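PDB 5NL8: ubiquitin-conjugating enzyme E2-21 kDa from Pichia angusta, which acts as an E2 ubiquitin-conjugating enzyme, which carries ubiquitin as a cysteine thioester for attachment to other proteins, and is probably essential for peroxisome biogenesis. Local coordinates for residues A[8-13]-A[71-76]; A[31-36]-A[137-142]; A[44-49]-A[67-72]; A[48-53]-A[144-149]. All blocks are in the same frame, centred on the assembly; numbering follows the deposited sequence.

Interaction 1 of 4, residues A[8-13]-A[71-76]; sequences KRLLKE and TNYPLD
The guanidinium of Arg9 overlaps the ring of Pro74, with Pro74 CG lying 3.5 Å above its plane and over its centre. This joins helix 6-21 of the UBC fold to the Tyr-Pro pair of the E2 sequence YPxxPP, here Tyr73 followed by a cis peptide bond. The cis bond folds the proline back onto its neighbour, placing Pro74 CB 3.8 Å above the Tyr73 ring and over its middle. Arg9 reaches the loop because its chain is extended from CG to NE, with CG pointing opposite the backbone N (chi1 -169°). Its NH1 comes within 3.3 Å of Tyr73 CE2, the guanidinium and phenol planes being 65° apart, and also makes a salt bridge with Glu13 OE2 one helical turn on. Leu10 adds an apolar touch, CD2 to Tyr73 CE2 at 3.8 Å. In other E2 enzymes the first helix and this loop contribute to the surface that binds E3 ligases. Pro74 O accepts from Trp129 NE1, and Glu13 OE1 also accepts from Leu135 N. The Tyr73 hydroxyl donates to Glu13 OE1 (OH to OE1 3.1 Å), meeting the syn lone pair of that oxygen.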
loop_
_atom_site.group_PDB
_atom_site.type_symbol
_atom_site.label_atom_id
_atom_site.label_comp_id
_atom_site.label_asym_id
_atom_site.label_seq_id
_atom_site.Cartn_x
_atom_site.Cartn_y
_atom_site.Cartn_z
ATOM N N LYS A 8 -14.653 -14.186 12.470
ATOM C CA LYS A 8 -13.734 -14.869 13.367
ATOM C C LYS A 8 -12.364 -15.010 12.715
ATOM O O LYS A 8 -11.332 -14.767 13.343
ATOM C CB LYS A 8 -14.290 -16.239 13.757
ATOM C CG LYS A 8 -13.881 -16.704 15.140
ATOM C CD LYS A 8 -14.445 -18.081 15.442
ATOM C CE LYS A 8 -13.361 -19.037 15.914
ATOM N NZ LYS A 8 -12.259 -19.179 14.923
ATOM N N ARG A 9 -12.370 -15.395 11.444
ATOM C CA ARG A 9 -11.143 -15.521 10.661
ATOM C C ARG A 9 -10.419 -14.182 10.544
ATOM O O ARG A 9 -9.217 -14.088 10.808
ATOM C CB ARG A 9 -11.452 -16.066 9.265
ATOM C CG ARG A 9 -10.224 -16.481 8.478
ATOM C CD ARG A 9 -10.607 -17.060 7.127
ATOM N NE ARG A 9 -9.501 -17.787 6.509
ATOM C CZ ARG A 9 -8.616 -17.241 5.679
ATOM N NH1 ARG A 9 -8.703 -15.956 5.365
ATOM N NH2 ARG A 9 -7.643 -17.980 5.164
ATOM N N LEU A 10 -11.166 -13.151 10.154
ATOM C CA LEU A 10 -10.614 -11.808 10.005
ATOM C C LEU A 10 -10.001 -11.309 11.307
ATOM O O LEU A 10 -8.906 -10.732 11.316
ATOM C CB LEU A 10 -11.698 -10.837 9.527
ATOM C CG LEU A 10 -12.062 -10.937 8.046
ATOM C CD1 LEU A 10 -13.439 -10.349 7.787
ATOM C CD2 LEU A 10 -11.012 -10.243 7.192
ATOM N N LEU A 11 -10.707 -11.546 12.409
ATOM C CA LEU A 11 -10.207 -11.158 13.718
ATOM C C LEU A 11 -8.912 -11.896 14.037
ATOM O O LEU A 11 -7.939 -11.284 14.476
ATOM C CB LEU A 11 -11.252 -11.427 14.801
ATOM C CG LEU A 11 -10.782 -11.157 16.234
ATOM C CD1 LEU A 11 -10.445 -9.688 16.429
ATOM C CD2 LEU A 11 -11.829 -11.607 17.241
ATOM N N LYS A 12 -8.900 -13.204 13.800
ATOM C CA LYS A 12 -7.716 -14.009 14.088
ATOM C C LYS A 12 -6.507 -13.500 13.310
ATOM O O LYS A 12 -5.417 -13.355 13.864
ATOM C CB LYS A 12 -7.969 -15.481 13.762
ATOM C CG LYS A 12 -6.917 -16.423 14.324
ATOM C CD LYS A 12 -7.388 -17.867 14.290
ATOM C CE LYS A 12 -8.724 -18.025 14.995
ATOM N NZ LYS A 12 -8.550 -18.266 16.452
ATOM N N GLU A 13 -6.705 -13.211 12.029
ATOM C CA GLU A 13 -5.622 -12.692 11.197
ATOM C C GLU A 13 -5.123 -11.337 11.699
ATOM O O GLU A 13 -3.907 -11.088 11.761
ATOM C CB GLU A 13 -6.079 -12.572 9.743
ATOM C CG GLU A 13 -6.459 -13.891 9.098
ATOM C CD GLU A 13 -6.954 -13.716 7.674
ATOM O OE1 GLU A 13 -6.713 -12.640 7.087
ATOM O OE2 GLU A 13 -7.584 -14.652 7.142
ATOM N N THR A 71 -17.750 -10.337 0.897
ATOM C CA THR A 71 -18.587 -11.121 1.801
ATOM C C THR A 71 -18.207 -12.596 1.799
ATOM O O THR A 71 -18.322 -13.277 2.818
ATOM C CB THR A 71 -20.078 -10.998 1.434
ATOM O OG1 THR A 71 -20.375 -9.644 1.070
ATOM C CG2 THR A 71 -20.956 -11.418 2.604
ATOM N N ASN A 72 -17.757 -13.086 0.650
ATOM C CA ASN A 72 -17.418 -14.496 0.504
ATOM C C ASN A 72 -15.962 -14.790 0.857
ATOM O O ASN A 72 -15.447 -15.863 0.546
ATOM C CB ASN A 72 -17.714 -14.964 -0.924
ATOM C CG ASN A 72 -16.873 -14.244 -1.961
ATOM O OD1 ASN A 72 -16.535 -13.071 -1.798
ATOM N ND2 ASN A 72 -16.527 -14.947 -3.034
ATOM N N TYR A 73 -15.305 -13.828 1.501
ATOM C CA TYR A 73 -13.922 -13.984 1.941
ATOM C C TYR A 73 -13.760 -15.261 2.764
ATOM O O TYR A 73 -14.604 -15.558 3.607
ATOM C CB TYR A 73 -13.494 -12.757 2.752
ATOM C CG TYR A 73 -12.045 -12.752 3.175
ATOM C CD1 TYR A 73 -11.056 -12.292 2.317
ATOM C CD2 TYR A 73 -11.668 -13.193 4.436
ATOM C CE1 TYR A 73 -9.729 -12.282 2.698
ATOM C CE2 TYR A 73 -10.340 -13.186 4.828
ATOM C CZ TYR A 73 -9.376 -12.729 3.954
ATOM O OH TYR A 73 -8.055 -12.718 4.337
ATOM N N PRO A 74 -12.678 -16.024 2.528
ATOM C CA PRO A 74 -11.570 -15.761 1.603
ATOM C C PRO A 74 -11.688 -16.452 0.244
ATOM O O PRO A 74 -10.659 -16.817 -0.326
ATOM C CB PRO A 74 -10.374 -16.326 2.362
ATOM C CG PRO A 74 -10.949 -17.536 3.029
ATOM C CD PRO A 74 -12.396 -17.203 3.364
ATOM N N LEU A 75 -12.902 -16.637 -0.264
ATOM C CA LEU A 75 -13.074 -17.241 -1.583
ATOM C C LEU A 75 -12.639 -16.264 -2.665
ATOM O O LEU A 75 -12.229 -16.665 -3.755
ATOM C CB LEU A 75 -14.523 -17.674 -1.809
ATOM C CG LEU A 75 -14.878 -19.121 -1.456
ATOM C CD1 LEU A 75 -14.465 -19.470 -0.030
ATOM C CD2 LEU A 75 -16.363 -19.373 -1.664
ATOM N N ASP A 76 -12.738 -14.977 -2.355
ATOM C CA ASP A 76 -12.274 -13.927 -3.251
ATOM C C ASP A 76 -11.332 -12.988 -2.505
ATOM O O ASP A 76 -11.464 -12.807 -1.296
ATOM C CB ASP A 76 -13.460 -13.161 -3.841
ATOM C CG ASP A 76 -13.983 -13.795 -5.113
ATOM O OD1 ASP A 76 -13.167 -14.353 -5.876
ATOM O OD2 ASP A 76 -15.208 -13.738 -5.350
#

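Interaction 2 of 4, residues A[31-36]-A[137-142]; sequences TGIVDL and SALVAI
In the UBC fold one face of the antiparallel sheet is packed against a long helix, and this contact sets the first strand, 33-38, against that helix, 135-147. The axes of strand 33-36 and helix 137-142 approach to 9.9 Å with their directions 135° apart; no hydrogen bond spans the gap, and the contact is made by apolar carbon packing. Ile33 and Leu139 cross at about a right angle. With CG1 beside the backbone N (chi1 -58°) and the chain extended beyond it, Ile33 brings CD1 across the base of Leu139, 3.9 Å from Leu139 CB and 4.0 Å from Leu139 CD1. The same Ile33 CD1 stands 4.1 Å from Val140 CG2. An alanine at Ile33 is likely to open a gap beside Leu139 CB and deprive Val140 CG2 of one of its two neighbours here. The other is Thr31, whose CB lies 3.9 Å from Val140 CG2 while its OG1 is hydrogen-bonded to Ile28 O. Leu36 CD1 reaches Leu139 CD1 more loosely, at 4.4 Å. Beyond these residues, Leu139 also meets Leu65 and Ile67 of strand 62-68, so one leucine spans several strands. Along the edge that strand 33-38 shares with strand 45-51, Val34 and Asp35 both pair with Val49 in a classic beta bulge, within the sheet that the helix covers.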
loop_
_atom_site.group_PDB
_atom_site.type_symbol
_atom_site.label_atom_id
_atom_site.label_comp_id
_atom_site.label_asym_id
_atom_site.label_seq_id
_atom_site.Cartn_x
_atom_site.Cartn_y
_atom_site.Cartn_z
ATOM N N THR A 31 9.277 -7.079 6.190
ATOM C CA THR A 31 8.342 -7.283 5.091
ATOM C C THR A 31 7.782 -5.950 4.603
ATOM O O THR A 31 7.359 -5.834 3.456
ATOM C CB THR A 31 7.173 -8.191 5.497
ATOM O OG1 THR A 31 6.322 -7.502 6.421
ATOM C CG2 THR A 31 7.679 -9.481 6.129
ATOM N N GLY A 32 7.768 -4.951 5.481
ATOM C CA GLY A 32 7.329 -3.620 5.101
ATOM C C GLY A 32 6.014 -3.186 5.722
ATOM O O GLY A 32 5.602 -2.033 5.581
ATOM N N ILE A 33 5.347 -4.108 6.406
ATOM C CA ILE A 33 4.119 -3.779 7.118
ATOM C C ILE A 33 4.429 -2.921 8.337
ATOM O O ILE A 33 5.210 -3.318 9.203
ATOM C CB ILE A 33 3.369 -5.040 7.571
ATOM C CG1 ILE A 33 3.029 -5.917 6.368
ATOM C CG2 ILE A 33 2.109 -4.666 8.334
ATOM C CD1 ILE A 33 2.348 -7.213 6.746
ATOM N N VAL A 34 3.815 -1.744 8.404
ATOM C CA VAL A 34 4.055 -0.830 9.512
ATOM C C VAL A 34 2.852 -0.754 10.448
ATOM O O VAL A 34 3.015 -0.737 11.667
ATOM C CB VAL A 34 4.406 0.579 9.011
ATOM C CG1 VAL A 34 4.597 1.535 10.184
ATOM C CG2 VAL A 34 5.660 0.530 8.151
ATOM N N ASP A 35 1.646 -0.716 9.888
ATOM C CA ASP A 35 0.454 -0.673 10.738
ATOM C C ASP A 35 -0.769 -1.285 10.056
ATOM O O ASP A 35 -0.801 -1.431 8.832
ATOM C CB ASP A 35 0.158 0.771 11.160
ATOM C CG ASP A 35 -0.756 0.853 12.376
ATOM O OD1 ASP A 35 -0.944 -0.180 13.055
ATOM O OD2 ASP A 35 -1.279 1.953 12.655
ATOM N N LEU A 36 -1.768 -1.641 10.863
ATOM C CA LEU A 36 -3.018 -2.220 10.376
ATOM C C LEU A 36 -4.120 -2.104 11.430
ATOM O O LEU A 36 -3.902 -2.445 12.589
ATOM C CB LEU A 36 -2.818 -3.691 9.995
ATOM C CG LEU A 36 -4.067 -4.497 9.620
ATOM C CD1 LEU A 36 -4.629 -4.042 8.277
ATOM C CD2 LEU A 36 -3.766 -5.987 9.593
ATOM N N SER A 137 -0.391 -11.615 3.981
ATOM C CA SER A 137 0.209 -12.011 2.714
ATOM C C SER A 137 -0.178 -11.035 1.604
ATOM O O SER A 137 0.605 -10.787 0.691
ATOM C CB SER A 137 -0.196 -13.441 2.343
ATOM O OG SER A 137 -1.593 -13.636 2.454
ATOM N N ALA A 138 -1.377 -10.469 1.691
ATOM C CA ALA A 138 -1.811 -9.474 0.715
ATOM C C ALA A 138 -0.982 -8.192 0.840
ATOM O O ALA A 138 -0.497 -7.645 -0.166
ATOM C CB ALA A 138 -3.291 -9.175 0.881
ATOM N N LEU A 139 -0.814 -7.722 2.075
ATOM C CA LEU A 139 0.021 -6.543 2.316
ATOM C C LEU A 139 1.443 -6.758 1.783
ATOM O O LEU A 139 1.985 -5.926 1.029
ATOM C CB LEU A 139 0.049 -6.202 3.809
ATOM C CG LEU A 139 -1.289 -5.751 4.410
ATOM C CD1 LEU A 139 -1.184 -5.499 5.908
ATOM C CD2 LEU A 139 -1.803 -4.510 3.691
ATOM N N VAL A 140 2.029 -7.892 2.162
ATOM C CA VAL A 140 3.357 -8.272 1.693
ATOM C C VAL A 140 3.413 -8.281 0.165
ATOM O O VAL A 140 4.377 -7.803 -0.431
ATOM C CB VAL A 140 3.767 -9.655 2.244
ATOM C CG1 VAL A 140 5.021 -10.165 1.554
ATOM C CG2 VAL A 140 3.973 -9.583 3.752
ATOM N N ALA A 141 2.358 -8.797 -0.461
ATOM C CA ALA A 141 2.253 -8.832 -1.916
ATOM C C ALA A 141 2.306 -7.434 -2.525
ATOM O O ALA A 141 2.904 -7.232 -3.583
ATOM C CB ALA A 141 0.974 -9.533 -2.335
ATOM N N ILE A 142 1.675 -6.467 -1.868
ATOM C CA ILE A 142 1.701 -5.096 -2.387
ATOM C C ILE A 142 3.079 -4.444 -2.222
ATOM O O ILE A 142 3.567 -3.738 -3.129
ATOM C CB ILE A 142 0.629 -4.231 -1.713
ATOM C CG1 ILE A 142 -0.727 -4.527 -2.341
ATOM C CG2 ILE A 142 0.938 -2.750 -1.860
ATOM C CD1 ILE A 142 -1.816 -4.639 -1.337
#

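Interaction 3 of 4, residues A[44-49]-A[67-72]; sequences FRWSAV and IDIPTN
Three backbone hydrogen bonds, each 2.9 Å from N to O, join the two segments: Trp46 N to Ile67 O, Ile67 N to Trp46 O, and Ile69 N to Phe44 O. Their angles at hydrogen, 156° to 164°, show nearly straight bonds. The first two make Trp46 and Ile67 a hydrogen-bonded antiparallel pair, and Arg45 with Asp68 is the neighbouring non-hydrogen-bonded pair of the hairpin formed by strands 45-51 and 62-68. Arg45 CA also makes a CA-H...O contact with Ile67 O at 3.3 Å. On the Arg45 face, NE lies 4.2 Å from Asp68 OD2, an attraction of charges beyond salt-bridge range; the guanidinium makes its salt bridge through NH2 to Glu66. On the Trp46 face the packing is apolar. Trp46 CB rests 3.9 Å from Ile67 CB. With CG opposite the carbonyl carbon (chi1 -61°), Trp46 turns its indole edge to Ile69, CD1 lying 3.7 Å from Ile69 CG1. Ile69 CG2 touches Phe44 CD2 at 3.8 Å, and Ala48 CB abuts Ile67 CD1. Tyr14 of helix 6-21 stands edge-to-face with Trp46. The chemistry thus divides the hairpin: charged groups occupy one face, and the hydrophobic face turns toward the helices of the UBC core.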
loop_
_atom_site.group_PDB
_atom_site.type_symbol
_atom_site.label_atom_id
_atom_site.label_comp_id
_atom_site.label_asym_id
_atom_site.label_seq_id
_atom_site.Cartn_x
_atom_site.Cartn_y
_atom_site.Cartn_z
ATOM N N PHE A 44 -14.670 -5.479 7.954
ATOM C CA PHE A 44 -14.731 -5.620 6.503
ATOM C C PHE A 44 -14.145 -4.425 5.758
ATOM O O PHE A 44 -14.137 -4.398 4.527
ATOM C CB PHE A 44 -16.175 -5.852 6.061
ATOM C CG PHE A 44 -16.689 -7.219 6.400
ATOM C CD1 PHE A 44 -17.280 -7.466 7.626
ATOM C CD2 PHE A 44 -16.561 -8.263 5.501
ATOM C CE1 PHE A 44 -17.746 -8.727 7.944
ATOM C CE2 PHE A 44 -17.024 -9.526 5.810
ATOM C CZ PHE A 44 -17.617 -9.759 7.033
ATOM N N ARG A 45 -13.659 -3.440 6.503
ATOM C CA ARG A 45 -12.907 -2.340 5.914
ATOM C C ARG A 45 -11.718 -1.990 6.803
ATOM O O ARG A 45 -11.871 -1.777 8.007
ATOM C CB ARG A 45 -13.806 -1.121 5.688
ATOM C CG ARG A 45 -14.777 -1.291 4.523
ATOM C CD ARG A 45 -15.693 -0.096 4.354
ATOM N NE ARG A 45 -15.029 1.028 3.702
ATOM C CZ ARG A 45 -15.500 2.272 3.692
ATOM N NH1 ARG A 45 -16.640 2.559 4.307
ATOM N NH2 ARG A 45 -14.828 3.232 3.072
ATOM N N TRP A 46 -10.538 -1.936 6.189
ATOM C CA TRP A 46 -9.269 -1.801 6.898
ATOM C C TRP A 46 -8.407 -0.640 6.418
ATOM O O TRP A 46 -8.415 -0.283 5.245
ATOM C CB TRP A 46 -8.458 -3.090 6.764
ATOM C CG TRP A 46 -9.148 -4.263 7.336
ATOM C CD1 TRP A 46 -10.079 -5.049 6.723
ATOM C CD2 TRP A 46 -8.987 -4.785 8.656
ATOM N NE1 TRP A 46 -10.505 -6.032 7.580
ATOM C CE2 TRP A 46 -9.846 -5.895 8.775
ATOM C CE3 TRP A 46 -8.193 -4.423 9.750
ATOM C CZ2 TRP A 46 -9.937 -6.646 9.942
ATOM C CZ3 TRP A 46 -8.288 -5.170 10.909
ATOM C CH2 TRP A 46 -9.153 -6.268 10.996
ATOM N N SER A 47 -7.646 -0.082 7.349
ATOM C CA SER A 47 -6.612 0.896 7.060
ATOM C C SER A 47 -5.245 0.296 7.379
ATOM O O SER A 47 -5.057 -0.297 8.446
ATOM C CB SER A 47 -6.836 2.172 7.870
ATOM O OG SER A 47 -5.742 3.058 7.733
ATOM N N ALA A 48 -4.295 0.440 6.458
ATOM C CA ALA A 48 -2.948 -0.077 6.693
ATOM C C ALA A 48 -1.881 0.961 6.376
ATOM O O ALA A 48 -2.141 1.945 5.685
ATOM C CB ALA A 48 -2.708 -1.340 5.873
ATOM N N VAL A 49 -0.681 0.739 6.900
ATOM C CA VAL A 49 0.468 1.580 6.585
ATOM C C VAL A 49 1.653 0.697 6.217
ATOM O O VAL A 49 2.021 -0.196 6.990
ATOM C CB VAL A 49 0.859 2.498 7.766
ATOM C CG1 VAL A 49 2.139 3.259 7.446
ATOM C CG2 VAL A 49 -0.271 3.464 8.098
ATOM N N ILE A 67 -8.483 -1.101 2.489
ATOM C CA ILE A 67 -8.781 -2.471 2.106
ATOM C C ILE A 67 -10.251 -2.807 2.327
ATOM O O ILE A 67 -10.763 -2.696 3.434
ATOM C CB ILE A 67 -7.926 -3.470 2.899
ATOM C CG1 ILE A 67 -6.440 -3.148 2.737
ATOM C CG2 ILE A 67 -8.210 -4.893 2.452
ATOM C CD1 ILE A 67 -5.629 -3.408 3.989
ATOM N N ASP A 68 -10.923 -3.219 1.260
ATOM C CA ASP A 68 -12.316 -3.633 1.334
ATOM C C ASP A 68 -12.415 -5.149 1.211
ATOM O O ASP A 68 -11.864 -5.744 0.280
ATOM C CB ASP A 68 -13.140 -2.946 0.246
ATOM C CG ASP A 68 -13.158 -1.432 0.395
ATOM O OD1 ASP A 68 -12.185 -0.871 0.941
ATOM O OD2 ASP A 68 -14.149 -0.801 -0.029
ATOM N N ILE A 69 -13.110 -5.761 2.165
ATOM C CA ILE A 69 -13.233 -7.213 2.245
ATOM C C ILE A 69 -14.554 -7.692 1.653
ATOM O O ILE A 69 -15.614 -7.192 2.023
ATOM C CB ILE A 69 -13.135 -7.698 3.707
ATOM C CG1 ILE A 69 -11.812 -7.253 4.332
ATOM C CG2 ILE A 69 -13.297 -9.204 3.788
ATOM C CD1 ILE A 69 -10.583 -7.786 3.626
ATOM N N PRO A 70 -14.495 -8.662 0.726
ATOM C CA PRO A 70 -15.713 -9.237 0.146
ATOM C C PRO A 70 -16.462 -10.118 1.140
ATOM O O PRO A 70 -15.868 -10.588 2.109
ATOM C CB PRO A 70 -15.185 -10.063 -1.030
ATOM C CG PRO A 70 -13.799 -10.433 -0.625
ATOM C CD PRO A 70 -13.276 -9.246 0.140
ATOM N N THR A 71 -17.750 -10.337 0.897
ATOM C CA THR A 71 -18.587 -11.121 1.801
ATOM C C THR A 71 -18.207 -12.596 1.799
ATOM O O THR A 71 -18.322 -13.277 2.818
ATOM C CB THR A 71 -20.078 -10.998 1.434
ATOM O OG1 THR A 71 -20.375 -9.644 1.070
ATOM C CG2 THR A 71 -20.956 -11.418 2.604
ATOM N N ASN A 72 -17.757 -13.086 0.650
ATOM C CA ASN A 72 -17.418 -14.496 0.504
ATOM C C ASN A 72 -15.962 -14.790 0.857
ATOM O O ASN A 72 -15.447 -15.863 0.546
ATOM C CB ASN A 72 -17.714 -14.964 -0.924
ATOM C CG ASN A 72 -16.873 -14.244 -1.961
ATOM O OD1 ASN A 72 -16.535 -13.071 -1.798
ATOM N ND2 ASN A 72 -16.527 -14.947 -3.034
#

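Interaction 4 of 4, residues A[48-53]-A[144-149]; sequences AVIRGP and VLLANP
Pro53 and Leu146 cross at about a right angle, the flank of the pyrrolidine lying against the base of the leucine: Pro53 CD is 3.8 Å from Leu146 CB, and Pro53 CG is 4.0 Å from the same atom. The pair joins the end of the second strand of the UBC sheet, 45-51, to the C-terminal part of helix 135-147. Leu146 is set with CG beside the backbone N (chi1 -75°) and its chain extended beyond, which carries CD1 past the proline toward the strand. There Leu146 CD1 lies 4.0 Å from Pro53 CD, 4.3 Å from Gly52 CA and 4.3 Å from Ile50 CD1. It is therefore bordered by strand and turn together, and Met108 adds a further neighbour to the leucine. Replacing Pro53 by an alanine removes ring carbons CG and CD, which would probably uncover Leu146 CB and leave Ala147 CB without its neighbour across this contact. No hydrogen bond spans the two segments; their contact is apolar. Nearby, Leu145 O accepts from His110 NE2; His110 opens the His-Pro-Asn motif typical of E2 enzymes, and Leu145 packs on Asn112 of the same motif. Beyond its touch on Leu146, the same Pro53 CG also rests 3.9 Å from Ala147 CB.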
loop_
_atom_site.group_PDB
_atom_site.type_symbol
_atom_site.label_atom_id
_atom_site.label_comp_id
_atom_site.label_asym_id
_atom_site.label_seq_id
_atom_site.Cartn_x
_atom_site.Cartn_y
_atom_site.Cartn_z
ATOM N N ALA A 48 -4.295 0.440 6.458
ATOM C CA ALA A 48 -2.948 -0.077 6.693
ATOM C C ALA A 48 -1.881 0.961 6.376
ATOM O O ALA A 48 -2.141 1.945 5.685
ATOM C CB ALA A 48 -2.708 -1.340 5.873
ATOM N N VAL A 49 -0.681 0.739 6.900
ATOM C CA VAL A 49 0.468 1.580 6.585
ATOM C C VAL A 49 1.653 0.697 6.217
ATOM O O VAL A 49 2.021 -0.196 6.990
ATOM C CB VAL A 49 0.859 2.498 7.766
ATOM C CG1 VAL A 49 2.139 3.259 7.446
ATOM C CG2 VAL A 49 -0.271 3.464 8.098
ATOM N N ILE A 50 2.234 0.940 5.039
ATOM C CA ILE A 50 3.383 0.158 4.571
ATOM C C ILE A 50 4.589 1.021 4.201
ATOM O O ILE A 50 4.446 2.185 3.823
ATOM C CB ILE A 50 3.031 -0.717 3.340
ATOM C CG1 ILE A 50 2.625 0.153 2.146
ATOM C CG2 ILE A 50 1.948 -1.722 3.683
ATOM C CD1 ILE A 50 2.442 -0.620 0.848
ATOM N N ARG A 51 5.777 0.428 4.307
ATOM C CA ARG A 51 7.024 1.097 3.956
ATOM C C ARG A 51 7.536 0.607 2.603
ATOM O O ARG A 51 7.464 -0.582 2.299
ATOM C CB ARG A 51 8.084 0.862 5.042
ATOM C CG ARG A 51 9.467 1.418 4.717
ATOM C CD ARG A 51 10.467 1.184 5.857
ATOM N NE ARG A 51 10.162 1.978 7.048
ATOM C CZ ARG A 51 9.706 1.477 8.193
ATOM N NH1 ARG A 51 9.502 0.174 8.318
ATOM N NH2 ARG A 51 9.460 2.281 9.221
ATOM N N GLY A 52 8.041 1.531 1.790
ATOM C CA GLY A 52 8.653 1.175 0.521
ATOM C C GLY A 52 9.851 0.266 0.717
ATOM O O GLY A 52 10.708 0.533 1.559
ATOM N N PRO A 53 9.915 -0.818 -0.065
ATOM C CA PRO A 53 10.938 -1.859 0.088
ATOM C C PRO A 53 12.346 -1.372 -0.231
ATOM O O PRO A 53 12.524 -0.445 -1.023
ATOM C CB PRO A 53 10.498 -2.931 -0.912
ATOM C CG PRO A 53 9.720 -2.187 -1.937
ATOM C CD PRO A 53 9.010 -1.096 -1.194
ATOM N N VAL A 144 5.796 -6.073 -2.278
ATOM C CA VAL A 144 6.520 -6.715 -3.370
ATOM C C VAL A 144 6.249 -5.994 -4.687
ATOM O O VAL A 144 7.171 -5.710 -5.453
ATOM C CB VAL A 144 6.129 -8.201 -3.518
ATOM C CG1 VAL A 144 6.680 -8.777 -4.823
ATOM C CG2 VAL A 144 6.610 -9.010 -2.319
ATOM N N LEU A 145 4.975 -5.695 -4.936
ATOM C CA LEU A 145 4.559 -5.014 -6.158
ATOM C C LEU A 145 5.282 -3.685 -6.343
ATOM O O LEU A 145 5.604 -3.298 -7.470
ATOM C CB LEU A 145 3.048 -4.782 -6.160
ATOM C CG LEU A 145 2.496 -4.043 -7.381
ATOM C CD1 LEU A 145 2.745 -4.851 -8.652
ATOM C CD2 LEU A 145 1.016 -3.742 -7.212
ATOM N N LEU A 146 5.541 -2.990 -5.240
ATOM C CA LEU A 146 6.298 -1.742 -5.320
ATOM C C LEU A 146 7.703 -1.959 -5.901
ATOM O O LEU A 146 8.251 -1.076 -6.561
ATOM C CB LEU A 146 6.398 -1.076 -3.945
ATOM C CG LEU A 146 5.128 -0.388 -3.429
ATOM C CD1 LEU A 146 5.396 0.380 -2.134
ATOM C CD2 LEU A 146 4.542 0.532 -4.494
ATOM N N ALA A 147 8.278 -3.135 -5.664
ATOM C CA ALA A 147 9.612 -3.445 -6.176
ATOM C C ALA A 147 9.571 -4.185 -7.514
ATOM O O ALA A 147 10.554 -4.192 -8.246
ATOM C CB ALA A 147 10.395 -4.262 -5.151
ATOM N N ASN A 148 8.440 -4.810 -7.831
ATOM C CA ASN A 148 8.320 -5.575 -9.071
ATOM C C ASN A 148 7.043 -5.271 -9.844
ATOM O O ASN A 148 6.096 -6.053 -9.807
ATOM C CB ASN A 148 8.377 -7.075 -8.781
ATOM C CG ASN A 148 9.633 -7.475 -8.045
ATOM O OD1 ASN A 148 9.638 -7.581 -6.820
ATOM N ND2 ASN A 148 10.710 -7.699 -8.790
ATOM N N PRO A 149 7.017 -4.138 -10.554
ATOM C CA PRO A 149 5.847 -3.793 -11.367
ATOM C C PRO A 149 5.698 -4.731 -12.559
ATOM O O PRO A 149 6.693 -5.279 -13.030
ATOM C CB PRO A 149 6.144 -2.363 -11.836
ATOM C CG PRO A 149 7.262 -1.876 -10.955
ATOM C CD PRO A 149 8.050 -3.090 -10.604
#

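In the fold
All four contacts lie within one UBC domain. Interaction 1 starts earliest, on helix 6-21, crosses interactions 2 and 4 along the chain, and ends on the same stretch as interaction 3, sharing Thr71 and Asn72. Interaction 3, in the hairpin of strands 45-51 and 62-68, is nested inside the loop closed by interaction 2. Interactions 2 and 4 cross, their centres about 8 Å apart, so helix 135-147, at positions about two turns apart, meets the first strand and the end of the second. Interactions 1 and 3, centres about 10 Å apart, touch through Leu10; interactions 1 and 4 are most remote, about 23 Å. Together they bind the N-terminal helix, sheet and helix 135-147 into a continuous core.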